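Local coordinates for protein lipid A deacylase PagL (Pseudomonas aeruginosa, PDB 2ERV) that removes the primary fatty acyl chain from the 3 position of lipid A by hydrolysing its ester bond in the bacterial outer membrane, at residues A5-T10 and M15-G20. Sequence-based numbering, arbitrary orientation.
With CXE (pentaethylene glycol monodecyl ether), chain E.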
ATOM      1  N   ALA A   5       6.072  -8.251   1.985  1.00 26.12           N
ATOM      2  CA  ALA A   5       4.952  -8.968   2.590  1.00 25.69           C
ATOM      3  C   ALA A   5       4.423  -8.045   3.647  1.00 26.52           C
ATOM      4  O   ALA A   5       5.218  -7.344   4.266  1.00 27.41           O
ATOM      5  CB  ALA A   5       5.421 -10.298   3.191  1.00 27.36           C
ATOM      6  N   ALA A   6       3.096  -8.016   3.811  1.00 24.97           N
ATOM      7  CA  ALA A   6       2.454  -7.120   4.780  1.00 26.83           C
ATOM      8  C   ALA A   6       1.220  -7.757   5.341  1.00 26.71           C
ATOM      9  O   ALA A   6       0.374  -8.299   4.578  1.00 26.27           O
ATOM     10  CB  ALA A   6       2.102  -5.810   4.142  1.00 24.73           C
ATOM     11  N   VAL A   7       1.117  -7.703   6.665  1.00 26.51           N
ATOM     12  CA  VAL A   7      -0.099  -8.142   7.352  1.00 25.40           C
ATOM     13  C   VAL A   7      -0.758  -6.951   7.974  1.00 24.20           C
ATOM     14  O   VAL A   7      -0.095  -6.098   8.557  1.00 23.66           O
ATOM     15  CB  VAL A   7       0.252  -9.144   8.470  1.00 26.96           C
ATOM     16  CG1 VAL A   7      -1.024  -9.737   9.088  1.00 28.42           C
ATOM     17  CG2 VAL A   7       1.103 -10.247   7.913  1.00 28.13           C
ATOM     18  N   GLY A   8      -2.080  -6.906   7.943  1.00 23.96           N
ATOM     19  CA  GLY A   8      -2.765  -5.724   8.441  1.00 23.60           C
ATOM     20  C   GLY A   8      -4.193  -6.004   8.799  1.00 23.18           C
ATOM     21  O   GLY A   8      -4.616  -7.173   8.828  1.00 22.76           O
ATOM     22  N   ALA A   9      -4.940  -4.937   9.077  1.00 22.23           N
ATOM     23  CA  ALA A   9      -6.364  -5.065   9.413  1.00 23.27           C
ATOM     24  C   ALA A   9      -7.154  -3.920   8.835  1.00 22.62           C
ATOM     25  O   ALA A   9      -6.609  -2.825   8.649  1.00 23.58           O
ATOM     26  CB  ALA A   9      -6.584  -5.086  10.983  1.00 23.00           C
ATOM     27  N   THR A  10      -8.439  -4.134   8.577  1.00 23.66           N
ATOM     28  CA  THR A  10      -9.281  -3.056   7.984  1.00 24.27           C
ATOM     29  C   THR A  10      -9.835  -2.160   9.100  1.00 25.08           C
ATOM     30  O   THR A  10      -9.665  -2.474  10.276  1.00 24.95           O
ATOM     31  CB  THR A  10     -10.445  -3.646   7.224  1.00 24.67           C
ATOM     32  OG1 THR A  10     -11.287  -4.367   8.151  1.00 23.62           O
ATOM     33  CG2 THR A  10      -9.966  -4.675   6.169  1.00 23.27           C
ATOM     34  N   MET A  15      -8.750  -9.093   8.691  1.00 25.82           N
ATOM     35  CA  MET A  15      -7.288  -9.206   8.346  1.00 25.54           C
ATOM     36  C   MET A  15      -7.095  -8.932   6.859  1.00 24.02           C
ATOM     37  O   MET A  15      -7.996  -9.196   6.093  1.00 25.33           O
ATOM     38  CB  MET A  15      -6.809 -10.635   8.603  1.00 25.90           C
ATOM     39  CG  MET A  15      -6.804 -11.077  10.088  1.00 29.40           C
ATOM     40  SD  MET A  15      -5.900  -9.889  11.122  1.00 34.38           S
ATOM     41  CE  MET A  15      -4.232  -9.927  10.449  1.00 34.20           C
ATOM     42  N   THR A  16      -5.941  -8.400   6.475  1.00 22.55           N
ATOM     43  CA  THR A  16      -5.564  -8.269   5.099  1.00 22.31           C
ATOM     44  C   THR A  16      -4.166  -8.795   5.030  1.00 23.46           C
ATOM     45  O   THR A  16      -3.396  -8.724   6.027  1.00 23.13           O
ATOM     46  CB  THR A  16      -5.501  -6.789   4.645  1.00 21.77           C
ATOM     47  OG1 THR A  16      -4.553  -6.086   5.473  1.00 22.02           O
ATOM     48  CG2 THR A  16      -6.835  -6.057   4.882  1.00 20.82           C
ATOM     49  N   TYR A  17      -3.812  -9.338   3.879  1.00 24.12           N
ATOM     50  CA  TYR A  17      -2.472  -9.903   3.725  1.00 24.79           C
ATOM     51  C   TYR A  17      -2.056  -9.468   2.357  1.00 24.62           C
ATOM     52  O   TYR A  17      -2.826  -9.674   1.428  1.00 25.26           O
ATOM     53  CB  TYR A  17      -2.544 -11.454   3.758  1.00 26.92           C
ATOM     54  CG  TYR A  17      -3.098 -12.002   5.044  1.00 29.71           C
ATOM     55  CD1 TYR A  17      -2.278 -12.177   6.169  1.00 32.66           C
ATOM     56  CD2 TYR A  17      -4.446 -12.327   5.151  1.00 33.78           C
ATOM     57  CE1 TYR A  17      -2.806 -12.676   7.371  1.00 33.63           C
ATOM     58  CE2 TYR A  17      -4.979 -12.827   6.327  1.00 34.60           C
ATOM     59  CZ  TYR A  17      -4.161 -12.996   7.419  1.00 34.51           C
ATOM     60  OH  TYR A  17      -4.720 -13.469   8.576  1.00 37.05           O
ATOM     61  N   ARG A  18      -0.850  -8.912   2.200  1.00 23.56           N
ATOM     62  CA  ARG A  18      -0.463  -8.336   0.917  1.00 23.10           C
ATOM     63  C   ARG A  18       0.906  -8.792   0.491  1.00 23.93           C
ATOM     64  O   ARG A  18       1.853  -8.756   1.276  1.00 25.45           O
ATOM     65  CB  ARG A  18      -0.484  -6.795   0.977  1.00 23.78           C
ATOM     66  CG  ARG A  18      -0.074  -6.125  -0.351  1.00 25.39           C
ATOM     67  CD  ARG A  18       0.078  -4.644  -0.159  1.00 29.82           C
ATOM     68  NE  ARG A  18       0.652  -3.956  -1.322  1.00 30.24           N
ATOM     69  CZ  ARG A  18       0.015  -3.062  -2.059  1.00 31.23           C
ATOM     70  NH1 ARG A  18      -1.243  -2.747  -1.786  1.00 31.87           N
ATOM     71  NH2 ARG A  18       0.655  -2.465  -3.079  1.00 30.44           N
ATOM     72  N   LEU A  19       1.027  -9.210  -0.758  1.00 23.40           N
ATOM     73  CA  LEU A  19       2.356  -9.539  -1.290  1.00 24.92           C
ATOM     74  C   LEU A  19       2.605  -8.549  -2.394  1.00 25.72           C
ATOM     75  O   LEU A  19       1.675  -8.241  -3.134  1.00 24.73           O
ATOM     76  CB  LEU A  19       2.330 -10.949  -1.869  1.00 25.97           C
ATOM     77  CG  LEU A  19       2.390 -12.116  -0.887  1.00 29.05           C
ATOM     78  CD1 LEU A  19       2.256 -13.443  -1.715  1.00 34.01           C
ATOM     79  CD2 LEU A  19       3.741 -12.123  -0.098  1.00 34.63           C
ATOM     80  N   GLY A  20       3.839  -8.046  -2.508  1.00 24.68           N
ATOM     81  CA  GLY A  20       4.081  -6.928  -3.387  1.00 24.01           C
ATOM     82  C   GLY A  20       5.419  -7.011  -4.100  1.00 24.33           C
ATOM     83  O   GLY A  20       6.341  -7.693  -3.661  1.00 22.90           O
TER
HETATM   84  C10 CXE E 600      -3.741  -7.830  13.943  1.00 62.60           C
HETATM   85  O11 CXE E 600      -3.243  -7.313  12.707  1.00 61.99           O
HETATM   86  C12 CXE E 600      -2.985  -5.917  12.815  1.00 60.35           C
HETATM   87  C13 CXE E 600      -1.505  -5.639  12.567  1.00 59.98           C
HETATM   88  O14 CXE E 600      -1.421  -4.399  11.869  1.00 57.22           O
HETATM   89  C15 CXE E 600      -0.569  -3.444  12.486  1.00 56.26           C
HETATM   90  C16 CXE E 600      -1.162  -2.068  12.275  1.00 53.55           C
HETATM   91  O17 CXE E 600      -0.109  -1.199  11.909  1.00 53.93           O
HETATM   92  C18 CXE E 600      -0.365   0.152  12.278  1.00 54.67           C
HETATM   93  C19 CXE E 600      -0.367   1.047  11.048  1.00 54.82           C
HETATM   94  O20 CXE E 600      -1.454   1.966  11.174  1.00 57.87           O
HETATM   95  C21 CXE E 600      -1.069   3.346  11.198  1.00 57.00           C
HETATM   96  C22 CXE E 600      -0.330   3.665   9.912  1.00 54.47           C
HETATM   97  O23 CXE E 600      -0.166   5.072   9.757  1.00 55.68           O
HETATM   98  C24 CXE E 600       0.743   5.345   8.695  1.00 51.37           C
HETATM   99  C25 CXE E 600       1.704   6.377   9.237  1.00 53.11           C
HETATM  100  O26 CXE E 600       2.134   7.184   8.162  1.00 55.90           O
HETATM  101  O   HOH W   1      -1.892  -6.159   4.255  1.00 23.62           O
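A6 and R18, and G8 and T16, form the two hydrogen-bonded pairs of a β-hairpin, each closed by reciprocal backbone bonds (R18 N to A6 O 2.7 Å), the short strand segments running at 160° to each other. Side chains alternate between two faces. A5, V7, A9, M15, Y17 and L19 share the outer face, a largely apolar surface that suits the lipid-facing side of a transmembrane hairpin. There V7 CG1, anti to the backbone N (chi1 -173°), touches both M15 CE at 3.5 Å, a tight fit, and Y17 CE1 at 3.8 Å, the valine and tyrosine running side by side. Flexible M15, bent at chi2 and chi3, folds its methyl back to 3.2 Å from G8 O; the same CE meets ether oxygen O11 of the bound detergent. On the inner face G8, lacking a side chain, lets T16 OG1 sit 3.5 Å from G8 CA. That hydroxyl, also hydrogen-bonded to S141, holds a water that donates weakly to A6 O. Small A6 packs beside R18, whose extended chain carries its guanidinium inward to salt bridges with D42 and E105, partners that probably offset its buried charge. In this outer-membrane β-barrel, strand 139-149, which carries catalytic E140, pairs with the 5-9 side of the hairpin, and strand 35-48 pairs with the 15-20 side.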